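Local coordinates for LRA-12 (Uncultured bacterium, PDB 5AEB), which probably hydrolyses beta-lactam antibiotics, carbapenems among them, as a class B3 metallo-beta-lactamase with two zinc ions in its active site, at residues Thr54-Ser59 with Ala85-Leu90; Ala92-Lys97 with Met130-Ile135; Thr35-Cys40 with His227-Ser232; Thr75-Leu80 with Lys98-Lys103; Ala184-Ile189 with Asp221-Ser226. All blocks are in the same frame, centred on the assembly; numbering follows the deposited sequence.

Contact 1: Thr54-Ser59 with Ala85-Leu90; sequences TGLAAS and AHYDHL. With ZN (zinc ion), chain C; ZN (zinc ion), chain D.
L56 and T54 carry the larger share of this buried contact, and they meet the zinc-binding turn 85-90 in different ways. The L56 side chain runs alongside that of Y87, both pointing the same way. Its CD2 branch does the touching, approaching the Y87 ring obliquely, with L56 CD2 3.6 Å from Y87 CE2, while the same methyl also lies near the backbone of D88. T54 works mainly through its main chain. Its N-H is given to the carbonyl of H89, with T54 N 3.0 Å from H89 O; the bond is nearly straight (168° at the hydrogen), although the donor stands well above the carbonyl plane. In the reverse sense the CA-H of H89 points at the carbonyl oxygen of T54, and G55 CA makes a similar, longer contact with D88 O. The T54 hydroxyl, placed between backbone N and carbonyl carbon (chi1 72°), donates to G55 O and is also paired with the backbone N of A92. A water lies 2.9 Å from T54 O and beside H89 ND1, from which it appears to accept, so ND1 probably has this water as its partner while H89 NE2 binds zinc at 1.9 Å. D88 OD2 holds the same ion, and H86 ND1 the second one. The loop 54-59 thus forms a second shell behind the first-shell ligands of a metallo-beta-lactamase site. It connects strand 48-52 to helix 60-69, while M93 and I96 of helix 93-100 press on T54, and M114 of helix 111-115 lies against L90.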
# COMPACT_ATOMS: atom_id res chain seq x y z
N THR A 54 1.36 -0.69 7.00
CA THR A 54 1.23 0.02 8.29
C THR A 54 1.55 1.52 8.04
O THR A 54 1.66 1.95 6.90
CB THR A 54 2.20 -0.53 9.36
OG1 THR A 54 3.54 -0.15 9.04
CG2 THR A 54 2.13 -2.03 9.42
N GLY A 55 1.62 2.31 9.10
CA GLY A 55 2.11 3.68 8.97
C GLY A 55 3.55 3.70 9.43
O GLY A 55 4.29 2.74 9.16
N LEU A 56 3.95 4.77 10.14
CA LEU A 56 5.30 4.87 10.71
C LEU A 56 5.49 3.91 11.90
O LEU A 56 4.54 3.25 12.31
CB LEU A 56 5.58 6.31 11.17
CG LEU A 56 5.31 7.37 10.10
CD1 LEU A 56 5.06 8.75 10.71
CD2 LEU A 56 6.45 7.38 9.09
N ALA A 57 6.69 3.88 12.47
CA ALA A 57 6.97 3.02 13.63
C ALA A 57 5.89 3.07 14.74
O ALA A 57 5.44 2.01 15.20
CB ALA A 57 8.38 3.24 14.18
N ALA A 58 5.44 4.27 15.12
CA ALA A 58 4.46 4.46 16.23
C ALA A 58 3.00 4.12 15.89
O ALA A 58 2.13 4.10 16.77
CB ALA A 58 4.55 5.89 16.80
N SER A 59 2.73 3.84 14.61
CA SER A 59 1.36 3.57 14.12
C SER A 59 0.75 2.23 14.60
O SER A 59 -0.47 2.01 14.47
CB SER A 59 1.33 3.63 12.59
OG SER A 59 2.05 2.52 12.03
N ALA A 85 8.00 -1.00 -0.21
CA ALA A 85 8.90 -1.11 0.95
C ALA A 85 9.57 0.21 1.35
O ALA A 85 10.78 0.40 1.17
CB ALA A 85 9.93 -2.21 0.72
N HIS A 86 8.77 1.14 1.87
CA HIS A 86 9.27 2.38 2.42
C HIS A 86 8.78 2.48 3.82
O HIS A 86 7.73 1.96 4.13
CB HIS A 86 8.77 3.61 1.65
CG HIS A 86 9.56 3.93 0.40
ND1 HIS A 86 9.05 4.69 -0.60
CD2 HIS A 86 10.85 3.58 0.01
CE1 HIS A 86 9.98 4.79 -1.58
NE2 HIS A 86 11.08 4.13 -1.19
N TYR A 87 9.53 3.22 4.64
CA TYR A 87 9.26 3.32 6.07
C TYR A 87 7.89 3.88 6.42
O TYR A 87 7.37 3.56 7.48
CB TYR A 87 10.35 4.14 6.80
CG TYR A 87 10.27 5.63 6.56
CD1 TYR A 87 10.85 6.22 5.44
CD2 TYR A 87 9.57 6.46 7.45
CE1 TYR A 87 10.77 7.59 5.21
CE2 TYR A 87 9.48 7.83 7.24
CZ TYR A 87 10.09 8.40 6.13
OH TYR A 87 9.99 9.78 5.91
N ASP A 88 7.33 4.70 5.53
CA ASP A 88 5.98 5.25 5.74
C ASP A 88 4.85 4.20 5.52
O ASP A 88 3.70 4.45 5.88
CB ASP A 88 5.72 6.58 4.93
CG ASP A 88 5.95 6.46 3.43
OD1 ASP A 88 6.94 5.75 3.02
OD2 ASP A 88 5.14 7.06 2.63
N HIS A 89 5.19 3.03 4.98
CA HIS A 89 4.23 1.93 4.81
C HIS A 89 4.62 0.63 5.45
O HIS A 89 3.83 -0.33 5.41
CB HIS A 89 3.92 1.73 3.34
CG HIS A 89 3.69 3.03 2.61
ND1 HIS A 89 2.52 3.67 2.66
CD2 HIS A 89 4.55 3.83 1.85
CE1 HIS A 89 2.61 4.82 1.94
NE2 HIS A 89 3.86 4.91 1.46
N LEU A 90 5.82 0.59 6.05
CA LEU A 90 6.33 -0.62 6.73
C LEU A 90 6.86 -0.34 8.13
O LEU A 90 7.37 -1.25 8.80
CB LEU A 90 7.46 -1.25 5.92
CG LEU A 90 7.16 -2.02 4.64
CD1 LEU A 90 8.44 -2.64 4.12
CD2 LEU A 90 6.16 -3.11 4.90
ZN ZN C . 4.51 6.62 0.83
ZN ZN D . 7.29 5.30 -1.04
O HOH W 1 0.79 3.26 4.47
O HOH W 2 6.31 6.27 0.24
O HOH W 3 4.53 6.90 -1.03

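Contact 2: Ala92-Lys97 with Met130-Ile135; sequences AMAEIK and MFEPII
A94 and I134 form the close-packed half of this contact, where the first turn of helix 93-100 lies against an irregular chain segment. The A94 methyl points toward that segment and is met by the aliphatic part of E132, with A94 CB only 3.3 Å from E132 CG; P133 O lies a little farther off. I134 reaches back toward the helix with two branches. I134 CG1 lies over the start of the helix, 3.7 Å from A94 N and within looser reach of M93 CB, whereas I134 CG2 touches the aliphatic shaft of K97, 3.7 Å from K97 CD.

The outer side is looser and more polar. K97 is extended over its whole length, its CG anti to the backbone N (chi1 -171°), so that the chain crosses I134 obliquely and delivers the ammonium group to the carbonyl of I135. The separation of K97 NZ and I135 O is 3.0 Å, and the donor sits nearly along the C=O axis; D137 adds a long, weak ion pair. The E132 side chain bends at chi2, which carries its carboxylate end away from the helix. Near the helix start, the oxygen of a water accepts from A94 N at 3.0 Å and lies 2.7 Å from E132 O, to which it may donate, linking one of the first amides of the helix to the loop. With A92 at the N-cap position, this is a helix N-terminus packed against the connection that leads into edge strand 138-140 of the alpha-beta fold.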
# COMPACT_ATOMS: atom_id res chain seq x y z
N ALA A 92 5.59 -0.05 11.06
CA ALA A 92 5.11 -0.90 12.17
C ALA A 92 4.88 -2.36 11.78
O ALA A 92 4.26 -3.13 12.54
CB ALA A 92 3.84 -0.32 12.81
N MET A 93 5.36 -2.74 10.60
CA MET A 93 5.13 -4.10 10.08
C MET A 93 5.82 -5.21 10.89
O MET A 93 5.20 -6.24 11.18
CB MET A 93 5.50 -4.19 8.61
CG MET A 93 5.07 -5.51 7.95
SD MET A 93 3.27 -5.65 8.04
CE MET A 93 2.75 -4.66 6.60
N ALA A 94 7.09 -5.02 11.23
CA ALA A 94 7.78 -5.99 12.10
C ALA A 94 7.01 -6.22 13.41
O ALA A 94 6.82 -7.36 13.82
CB ALA A 94 9.21 -5.57 12.38
N GLU A 95 6.54 -5.14 14.02
CA GLU A 95 5.80 -5.22 15.26
C GLU A 95 4.45 -5.93 15.11
O GLU A 95 4.06 -6.76 15.94
CB GLU A 95 5.60 -3.84 15.81
CG GLU A 95 4.68 -3.79 17.01
CD GLU A 95 4.80 -2.50 17.79
OE1 GLU A 95 5.53 -1.57 17.34
OE2 GLU A 95 4.14 -2.40 18.87
N ILE A 96 3.73 -5.60 14.03
CA ILE A 96 2.44 -6.22 13.81
C ILE A 96 2.62 -7.69 13.48
O ILE A 96 1.82 -8.53 13.89
CB ILE A 96 1.59 -5.43 12.79
CG1 ILE A 96 0.99 -4.24 13.51
CG2 ILE A 96 0.45 -6.26 12.21
CD1 ILE A 96 0.85 -3.04 12.61
N LYS A 97 3.69 -8.02 12.79
CA LYS A 97 3.92 -9.39 12.45
C LYS A 97 4.28 -10.16 13.71
O LYS A 97 3.88 -11.34 13.86
CB LYS A 97 5.04 -9.53 11.42
CG LYS A 97 5.16 -10.94 10.89
CD LYS A 97 6.39 -11.13 10.02
CE LYS A 97 6.48 -12.58 9.61
NZ LYS A 97 7.90 -12.92 9.33
N MET A 130 16.06 2.25 7.98
CA MET A 130 15.04 3.29 8.20
C MET A 130 13.75 2.78 8.85
O MET A 130 12.96 3.57 9.36
CB MET A 130 14.75 4.02 6.90
CG MET A 130 15.98 4.66 6.28
SD MET A 130 15.81 4.79 4.49
CE MET A 130 14.49 5.99 4.44
N PHE A 131 13.55 1.48 8.84
CA PHE A 131 12.44 0.83 9.56
C PHE A 131 12.92 -0.55 10.04
O PHE A 131 13.94 -1.05 9.52
CB PHE A 131 11.19 0.69 8.67
CG PHE A 131 11.44 -0.06 7.38
CD1 PHE A 131 11.28 -1.44 7.32
CD2 PHE A 131 11.82 0.62 6.23
CE1 PHE A 131 11.53 -2.13 6.13
CE2 PHE A 131 12.06 -0.05 5.04
CZ PHE A 131 11.91 -1.44 4.98
N GLU A 132 12.21 -1.14 11.00
CA GLU A 132 12.60 -2.49 11.51
C GLU A 132 12.53 -3.53 10.38
O GLU A 132 11.47 -3.69 9.76
CB GLU A 132 11.73 -2.92 12.70
CG GLU A 132 12.12 -4.25 13.37
CD GLU A 132 13.47 -4.20 14.09
OE1 GLU A 132 13.85 -3.14 14.63
OE2 GLU A 132 14.18 -5.23 14.08
N PRO A 133 13.66 -4.20 10.09
CA PRO A 133 13.67 -5.28 9.09
C PRO A 133 12.54 -6.29 9.30
O PRO A 133 12.17 -6.59 10.42
CB PRO A 133 15.01 -5.97 9.34
CG PRO A 133 15.89 -4.87 9.85
CD PRO A 133 14.99 -3.98 10.67
N ILE A 134 11.99 -6.80 8.20
CA ILE A 134 11.05 -7.90 8.24
C ILE A 134 11.44 -8.90 7.15
O ILE A 134 11.89 -8.51 6.06
CB ILE A 134 9.56 -7.51 7.99
CG1 ILE A 134 9.23 -6.07 8.35
CG2 ILE A 134 8.69 -8.43 8.83
CD1 ILE A 134 9.45 -5.11 7.20
N ILE A 135 11.23 -10.17 7.43
CA ILE A 135 11.49 -11.21 6.42
C ILE A 135 10.15 -11.77 5.93
O ILE A 135 9.33 -12.22 6.73
CB ILE A 135 12.36 -12.32 7.01
CG1 ILE A 135 13.74 -11.75 7.34
CG2 ILE A 135 12.45 -13.54 6.07
CD1 ILE A 135 14.46 -12.54 8.42
O HOH W 4 8.99 -2.81 10.51

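Contact 3: Thr35-Cys40 with His227-Ser232; sequences TYDLAC and HASQFS. With ZN (zinc ion), chain C.
D37 and H227 meet through a His-carboxylate hydrogen bond directly behind a zinc ion. H227 NE2 binds the metal at 2.0 Å, and on the other side of the ring H227 ND1 donates to D37 OD2 at 2.8 Å. The acceptor lies close to the imidazole plane, yet the donor comes from above the carboxylate plane, the two planes being turned 42° apart. Together with the zinc bond at NE2, this bond fixes the ring's rotation, and it would be expected to make the histidine a stronger electron donor to the metal. L38 runs side by side with H227 and brings L38 CD2 obliquely to the ring, 3.4 Å from H227 CE1.

The next shell holds the aspartate. With CG anti to the backbone N (chi1 -162°), the D37 carboxylate reaches across to the turn 227-232. There S229 N meets D37 OD1 almost end-on at 3.0 Å; S229 OG lies near the same oxygen. W17 NE1 adds a weak hydrogen bond to D37 OD2. The backbones are tied by A228 N, which donates to D37 O at 2.9 Å in a single bridge between L38 and H227. Farther out, T35 OG1 accepts from L38 N, an ST motif, and Q230 OE1 takes up the amide of H227 as the chain turns into its short 3-10 segment. D88 and H89 complete the protein ligands of this ion, the second zinc position of a di-zinc metallo-beta-lactamase.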
# COMPACT_ATOMS: atom_id res chain seq x y z
N THR A 35 -3.78 6.01 9.04
CA THR A 35 -3.75 7.34 9.62
C THR A 35 -4.44 8.30 8.68
O THR A 35 -5.06 7.91 7.70
CB THR A 35 -2.31 7.82 9.94
OG1 THR A 35 -1.58 8.09 8.74
CG2 THR A 35 -1.60 6.82 10.82
N TYR A 36 -4.36 9.58 9.01
CA TYR A 36 -5.03 10.57 8.21
C TYR A 36 -4.49 10.55 6.77
O TYR A 36 -5.28 10.72 5.84
CB TYR A 36 -4.94 11.96 8.86
CG TYR A 36 -5.78 12.99 8.14
CD1 TYR A 36 -5.26 13.69 7.06
CD2 TYR A 36 -7.10 13.26 8.54
CE1 TYR A 36 -6.01 14.62 6.37
CE2 TYR A 36 -7.87 14.21 7.86
CZ TYR A 36 -7.31 14.88 6.77
OH TYR A 36 -8.01 15.82 6.05
N ASP A 37 -3.18 10.32 6.58
CA ASP A 37 -2.56 10.15 5.24
C ASP A 37 -1.89 8.80 4.91
O ASP A 37 -1.78 8.45 3.75
CB ASP A 37 -1.57 11.29 4.91
CG ASP A 37 -1.27 11.39 3.40
OD1 ASP A 37 -2.20 11.53 2.57
OD2 ASP A 37 -0.09 11.32 3.03
N LEU A 38 -1.44 8.03 5.90
CA LEU A 38 -0.84 6.71 5.60
C LEU A 38 -1.91 5.64 5.56
O LEU A 38 -2.49 5.27 6.57
CB LEU A 38 0.33 6.37 6.53
CG LEU A 38 1.35 7.51 6.64
CD1 LEU A 38 2.52 7.13 7.54
CD2 LEU A 38 1.85 7.89 5.25
N ALA A 39 -2.18 5.14 4.36
CA ALA A 39 -3.34 4.29 4.12
C ALA A 39 -3.01 2.86 4.45
O ALA A 39 -2.03 2.29 3.94
CB ALA A 39 -3.80 4.42 2.68
N CYS A 40 -3.82 2.29 5.34
CA CYS A 40 -3.72 0.89 5.71
C CYS A 40 -5.11 0.31 5.56
O CYS A 40 -6.13 0.99 5.84
CB CYS A 40 -3.28 0.76 7.16
SG CYS A 40 -1.75 1.67 7.46
N HIS A 227 -1.34 6.49 -0.12
CA HIS A 227 -1.57 7.71 0.67
C HIS A 227 -2.98 8.18 0.45
O HIS A 227 -3.45 8.19 -0.69
CB HIS A 227 -0.57 8.82 0.28
CG HIS A 227 0.84 8.57 0.76
ND1 HIS A 227 1.36 9.17 1.86
CD2 HIS A 227 1.85 7.76 0.24
CE1 HIS A 227 2.62 8.70 2.06
NE2 HIS A 227 2.92 7.87 1.06
N ALA A 228 -3.67 8.63 1.51
CA ALA A 228 -5.05 9.08 1.38
C ALA A 228 -5.14 10.20 0.34
O ALA A 228 -6.04 10.20 -0.50
CB ALA A 228 -5.62 9.52 2.71
N SER A 229 -4.17 11.11 0.36
CA SER A 229 -4.22 12.25 -0.52
C SER A 229 -4.19 11.80 -1.99
O SER A 229 -4.79 12.46 -2.82
CB SER A 229 -3.10 13.25 -0.21
OG SER A 229 -1.83 12.64 -0.38
N GLN A 230 -3.51 10.68 -2.29
CA GLN A 230 -3.37 10.27 -3.70
C GLN A 230 -4.66 9.84 -4.38
O GLN A 230 -4.75 9.90 -5.58
CB GLN A 230 -2.29 9.22 -3.90
CG GLN A 230 -0.92 9.66 -3.43
CD GLN A 230 0.06 8.50 -3.31
OE1 GLN A 230 -0.30 7.35 -2.91
NE2 GLN A 230 1.29 8.77 -3.66
N PHE A 231 -5.66 9.41 -3.62
CA PHE A 231 -7.00 9.22 -4.17
C PHE A 231 -8.03 10.17 -3.61
O PHE A 231 -9.22 9.87 -3.65
CB PHE A 231 -7.50 7.76 -4.05
CG PHE A 231 -7.62 7.22 -2.64
CD1 PHE A 231 -6.50 6.97 -1.86
CD2 PHE A 231 -8.86 6.86 -2.13
CE1 PHE A 231 -6.62 6.40 -0.60
CE2 PHE A 231 -9.00 6.32 -0.86
CZ PHE A 231 -7.87 6.08 -0.09
N SER A 232 -7.57 11.30 -3.08
CA SER A 232 -8.47 12.33 -2.49
C SER A 232 -9.46 11.72 -1.49
O SER A 232 -10.65 12.02 -1.56
CB SER A 232 -9.29 13.01 -3.58
OG SER A 232 -8.46 13.75 -4.42
ZN ZN C . 4.51 6.62 0.83
O HOH W 3 4.53 6.90 -1.03
O HOH W 2 6.31 6.27 0.24

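Contact 4: Thr75-Leu80 with Lys98-Lys103; sequences TDTKIL and KITGAK
This is a strand-to-strand contact with a helix end folded into it: strand 77-80 pairs with the beginning of strand 103-107, just after helix 93-100 has ended. The two are neighbouring parallel strands of the seven-stranded mixed sheet, bridged at I79 and K103. K103 N donates to K78 O at 3.0 Å, and K103 O in turn accepts from L80 N at 2.9 Å, the latter bond nearly straight at 170°. The CA-H of I79 also points at K103 O.

A102 is the side chain at the centre: A102 CB is directed at the strand and lies 3.4 Å from K78 O. T77 CG2 and L80 CG pack against it, with L80 CG 3.7 Å from A102 CB. One step back, T100 crosses T77 and sets T100 CG2 3.7 Å from T77 CB. Each hydroxyl bonds to a carbonyl a few residues earlier in the sequence: T77 OG1 to L74 O, T100 OG1 to I96 O. T100 OG1, between backbone N and carbonyl carbon (chi1 54°), also accepts from A102 N in an ST turn, while G101 leaves the helix with positive phi. Strand 77-81, helix 93-100 and strand 103-107 are thereby joined as a parallel beta-alpha-beta crossover.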
# COMPACT_ATOMS: atom_id res chain seq x y z
N THR A 75 -6.17 -10.92 16.62
CA THR A 75 -5.74 -12.33 16.55
C THR A 75 -6.33 -13.07 15.38
O THR A 75 -5.97 -14.22 15.15
CB THR A 75 -6.11 -13.19 17.80
OG1 THR A 75 -7.50 -13.06 18.11
CG2 THR A 75 -5.25 -12.85 19.00
N ASP A 76 -7.28 -12.46 14.67
CA ASP A 76 -7.75 -13.06 13.42
C ASP A 76 -6.86 -12.73 12.20
O ASP A 76 -7.15 -13.18 11.11
CB ASP A 76 -9.23 -12.70 13.12
CG ASP A 76 -10.23 -13.46 14.04
OD1 ASP A 76 -10.12 -14.69 14.19
OD2 ASP A 76 -11.13 -12.82 14.63
N THR A 77 -5.80 -11.92 12.40
CA THR A 77 -4.91 -11.51 11.31
C THR A 77 -4.12 -12.69 10.80
O THR A 77 -3.42 -13.34 11.56
CB THR A 77 -3.96 -10.37 11.74
OG1 THR A 77 -4.74 -9.26 12.18
CG2 THR A 77 -3.09 -9.90 10.58
N LYS A 78 -4.26 -13.01 9.51
CA LYS A 78 -3.58 -14.19 8.96
C LYS A 78 -2.49 -13.82 7.97
O LYS A 78 -1.50 -14.54 7.85
CB LYS A 78 -4.57 -15.11 8.25
CG LYS A 78 -5.58 -15.84 9.10
CD LYS A 78 -5.04 -16.52 10.35
CE LYS A 78 -6.18 -17.31 11.01
NZ LYS A 78 -6.35 -17.03 12.49
N ILE A 79 -2.69 -12.70 7.28
CA ILE A 79 -1.83 -12.27 6.18
C ILE A 79 -1.53 -10.77 6.29
O ILE A 79 -2.41 -9.97 6.64
CB ILE A 79 -2.42 -12.63 4.79
CG1 ILE A 79 -2.67 -14.15 4.68
CG2 ILE A 79 -1.49 -12.12 3.67
CD1 ILE A 79 -3.23 -14.62 3.35
N LEU A 80 -0.27 -10.44 6.07
CA LEU A 80 0.25 -9.08 5.98
C LEU A 80 0.79 -8.85 4.58
O LEU A 80 1.60 -9.64 4.06
CB LEU A 80 1.39 -8.87 7.01
CG LEU A 80 1.03 -9.19 8.47
CD1 LEU A 80 2.27 -9.14 9.35
CD2 LEU A 80 -0.06 -8.26 9.00
N LYS A 98 5.06 -9.52 14.59
CA LYS A 98 5.45 -10.19 15.83
C LYS A 98 4.25 -10.57 16.65
O LYS A 98 4.14 -11.71 17.10
CB LYS A 98 6.40 -9.32 16.65
CG LYS A 98 7.84 -9.51 16.22
CD LYS A 98 8.60 -8.30 16.73
CE LYS A 98 10.07 -8.57 16.69
NZ LYS A 98 10.33 -9.26 17.96
N ILE A 99 3.36 -9.61 16.81
CA ILE A 99 2.20 -9.73 17.69
C ILE A 99 1.13 -10.67 17.11
O ILE A 99 0.57 -11.48 17.83
CB ILE A 99 1.55 -8.34 17.97
CG1 ILE A 99 2.48 -7.50 18.84
CG2 ILE A 99 0.19 -8.51 18.63
CD1 ILE A 99 2.18 -6.02 18.83
N THR A 100 0.89 -10.60 15.82
CA THR A 100 -0.15 -11.40 15.18
C THR A 100 0.32 -12.79 14.81
O THR A 100 -0.48 -13.70 14.73
CB THR A 100 -0.67 -10.73 13.88
OG1 THR A 100 0.44 -10.45 13.01
CG2 THR A 100 -1.41 -9.44 14.19
N GLY A 101 1.61 -12.95 14.53
CA GLY A 101 2.11 -14.21 13.93
C GLY A 101 1.59 -14.49 12.52
O GLY A 101 1.59 -15.63 12.06
N ALA A 102 1.14 -13.45 11.83
CA ALA A 102 0.60 -13.58 10.46
C ALA A 102 1.77 -13.78 9.49
O ALA A 102 2.91 -13.45 9.83
CB ALA A 102 -0.22 -12.34 10.07
N LYS A 103 1.49 -14.39 8.34
CA LYS A 103 2.46 -14.57 7.25
C LYS A 103 2.59 -13.26 6.46
O LYS A 103 1.56 -12.65 6.04
CB LYS A 103 2.02 -15.72 6.33
CG LYS A 103 2.19 -17.10 6.98
CD LYS A 103 1.81 -18.25 6.04
CE LYS A 103 2.28 -19.61 6.60
NZ LYS A 103 1.44 -20.72 6.04

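Contact 5: Ala184-Ile189 with Asp221-Ser226; sequences ANMPTI and DIWVAS
Beside the di-zinc site, two neighbouring parallel strands, 178-184 and 222-225, run side by side toward the metals, and the contact joins A184 to V224 and A225 there. A184 N donates to V224 O at 2.7 Å, nearly straight at 169°, and the CA-H of A225 is directed at A184 O, with A225 CA 3.2 Å from it. Beyond this point the chains part. M186 bends at chi2 and chi3, which turns its sulfur back to the W223 ring; M186 SD lies 4.0 Å from W223 CZ3 in an oblique Met-aromatic contact, the two side chains crossing at about a right angle. The M186 CG methylene meets the A225 methyl, M186 CG to A225 CB 4.0 Å. W223 is itself held by a bond from NE1 to D250 O and by an edge-to-face contact with Y254. The two strands close one border of the five-stranded sheet in the alpha-beta/beta-alpha sandwich of metallo-beta-lactamases, with helix 204-216 bridging them in sequence. Farther along, the oxygen of a water accepts from M186 N at 2.8 Å and, weakly, from S226 N. The N185 side chain lies beside S226, whose hydroxyl is hydrogen-bonded to T83 OG1. S226 directly precedes the zinc ligand H227, and the N185 side chain comes near that of Q84, a ligand of the other zinc. M186 also touches S257 and L261 of helix 251-267.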
# COMPACT_ATOMS: atom_id res chain seq x y z
N ALA A 184 -3.95 0.52 -5.26
CA ALA A 184 -2.89 0.85 -6.21
C ALA A 184 -1.71 1.47 -5.52
O ALA A 184 -1.87 2.32 -4.60
CB ALA A 184 -3.39 1.80 -7.30
N ASN A 185 -0.52 1.07 -5.95
CA ASN A 185 0.62 1.88 -5.61
C ASN A 185 0.92 2.85 -6.76
O ASN A 185 1.43 2.43 -7.80
CB ASN A 185 1.83 1.05 -5.26
CG ASN A 185 2.84 1.88 -4.51
OD1 ASN A 185 3.82 2.37 -5.11
ND2 ASN A 185 2.53 2.18 -3.25
N MET A 186 0.61 4.13 -6.59
CA MET A 186 0.80 5.13 -7.68
C MET A 186 2.31 5.28 -7.99
O MET A 186 3.13 5.34 -7.07
CB MET A 186 0.17 6.48 -7.31
CG MET A 186 -1.32 6.39 -6.91
SD MET A 186 -2.27 5.40 -8.07
CE MET A 186 -2.52 6.58 -9.40
N PRO A 187 2.69 5.33 -9.29
CA PRO A 187 4.11 5.42 -9.67
C PRO A 187 4.67 6.83 -9.52
O PRO A 187 4.99 7.49 -10.50
CB PRO A 187 4.10 4.99 -11.14
CG PRO A 187 2.75 5.45 -11.62
CD PRO A 187 1.81 5.21 -10.47
N THR A 188 4.76 7.30 -8.29
CA THR A 188 5.37 8.56 -8.04
C THR A 188 6.89 8.34 -8.09
O THR A 188 7.36 7.21 -7.92
CB THR A 188 4.92 9.10 -6.67
OG1 THR A 188 5.25 8.15 -5.65
CG2 THR A 188 3.37 9.36 -6.67
N ILE A 189 7.62 9.41 -8.37
CA ILE A 189 9.07 9.38 -8.43
C ILE A 189 9.65 10.02 -7.18
O ILE A 189 9.28 11.14 -6.77
CB ILE A 189 9.59 10.09 -9.70
CG1 ILE A 189 9.08 9.36 -10.94
CG2 ILE A 189 11.12 10.22 -9.67
CD1 ILE A 189 9.28 10.15 -12.21
N ASP A 221 -13.79 -1.02 -10.26
CA ASP A 221 -14.88 -0.15 -9.87
C ASP A 221 -14.36 0.92 -8.92
O ASP A 221 -14.73 2.08 -9.04
CB ASP A 221 -15.96 -0.99 -9.19
CG ASP A 221 -16.57 -2.03 -10.14
OD1 ASP A 221 -16.99 -1.60 -11.26
OD2 ASP A 221 -16.61 -3.25 -9.81
N ILE A 222 -13.47 0.52 -8.01
CA ILE A 222 -12.92 1.36 -6.95
C ILE A 222 -11.39 1.24 -6.89
O ILE A 222 -10.83 0.13 -7.01
CB ILE A 222 -13.53 0.95 -5.58
CG1 ILE A 222 -15.05 1.23 -5.58
CG2 ILE A 222 -12.77 1.58 -4.40
CD1 ILE A 222 -15.76 0.67 -4.36
N TRP A 223 -10.72 2.38 -6.79
CA TRP A 223 -9.30 2.39 -6.57
C TRP A 223 -9.01 3.12 -5.30
O TRP A 223 -9.67 4.14 -4.95
CB TRP A 223 -8.54 3.01 -7.73
CG TRP A 223 -8.73 4.50 -7.92
CD1 TRP A 223 -9.85 5.15 -8.42
CD2 TRP A 223 -7.76 5.58 -7.64
NE1 TRP A 223 -9.66 6.50 -8.45
CE2 TRP A 223 -8.43 6.83 -8.00
CE3 TRP A 223 -6.46 5.63 -7.14
CZ2 TRP A 223 -7.81 8.07 -7.85
CZ3 TRP A 223 -5.84 6.88 -7.01
CH2 TRP A 223 -6.50 8.08 -7.37
N VAL A 224 -8.04 2.61 -4.58
CA VAL A 224 -7.50 3.32 -3.44
C VAL A 224 -5.99 3.33 -3.59
O VAL A 224 -5.45 2.66 -4.49
CB VAL A 224 -7.92 2.67 -2.10
CG1 VAL A 224 -9.44 2.72 -1.92
CG2 VAL A 224 -7.41 1.24 -2.06
N ALA A 225 -5.29 4.07 -2.73
CA ALA A 225 -3.84 4.21 -2.91
C ALA A 225 -3.09 4.12 -1.59
O ALA A 225 -3.70 3.94 -0.54
CB ALA A 225 -3.52 5.50 -3.68
N SER A 226 -1.76 4.20 -1.65
CA SER A 226 -0.93 4.09 -0.47
C SER A 226 -1.02 5.33 0.46
O SER A 226 -0.82 5.22 1.65
CB SER A 226 0.51 3.83 -0.87
OG SER A 226 0.63 2.46 -1.34
O HOH W 5 0.50 5.03 -3.95

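Starting from the N terminus, 35-40 is the first segment met, and its partner 227-232 comes last, so contact 3 closes the longest loop and encloses the other four. Within it, contact 1 ties the loop after strand 48-52 to helix 87-90, and contact 2, opening once contact 1 has closed, ties helix 93-100 to the lead-in to strand 138-140. Contact 4 crosses both, joining strand 77-81 to strand 103-107. Contact 5 follows in series and ties strand 178-184 and the residues after it to strand 222-225. It meets contact 3, probably through a hydrogen bond from A39 N to S226 O. A shared zinc brings 35-40/227-232 together with the ligand turn 85-90.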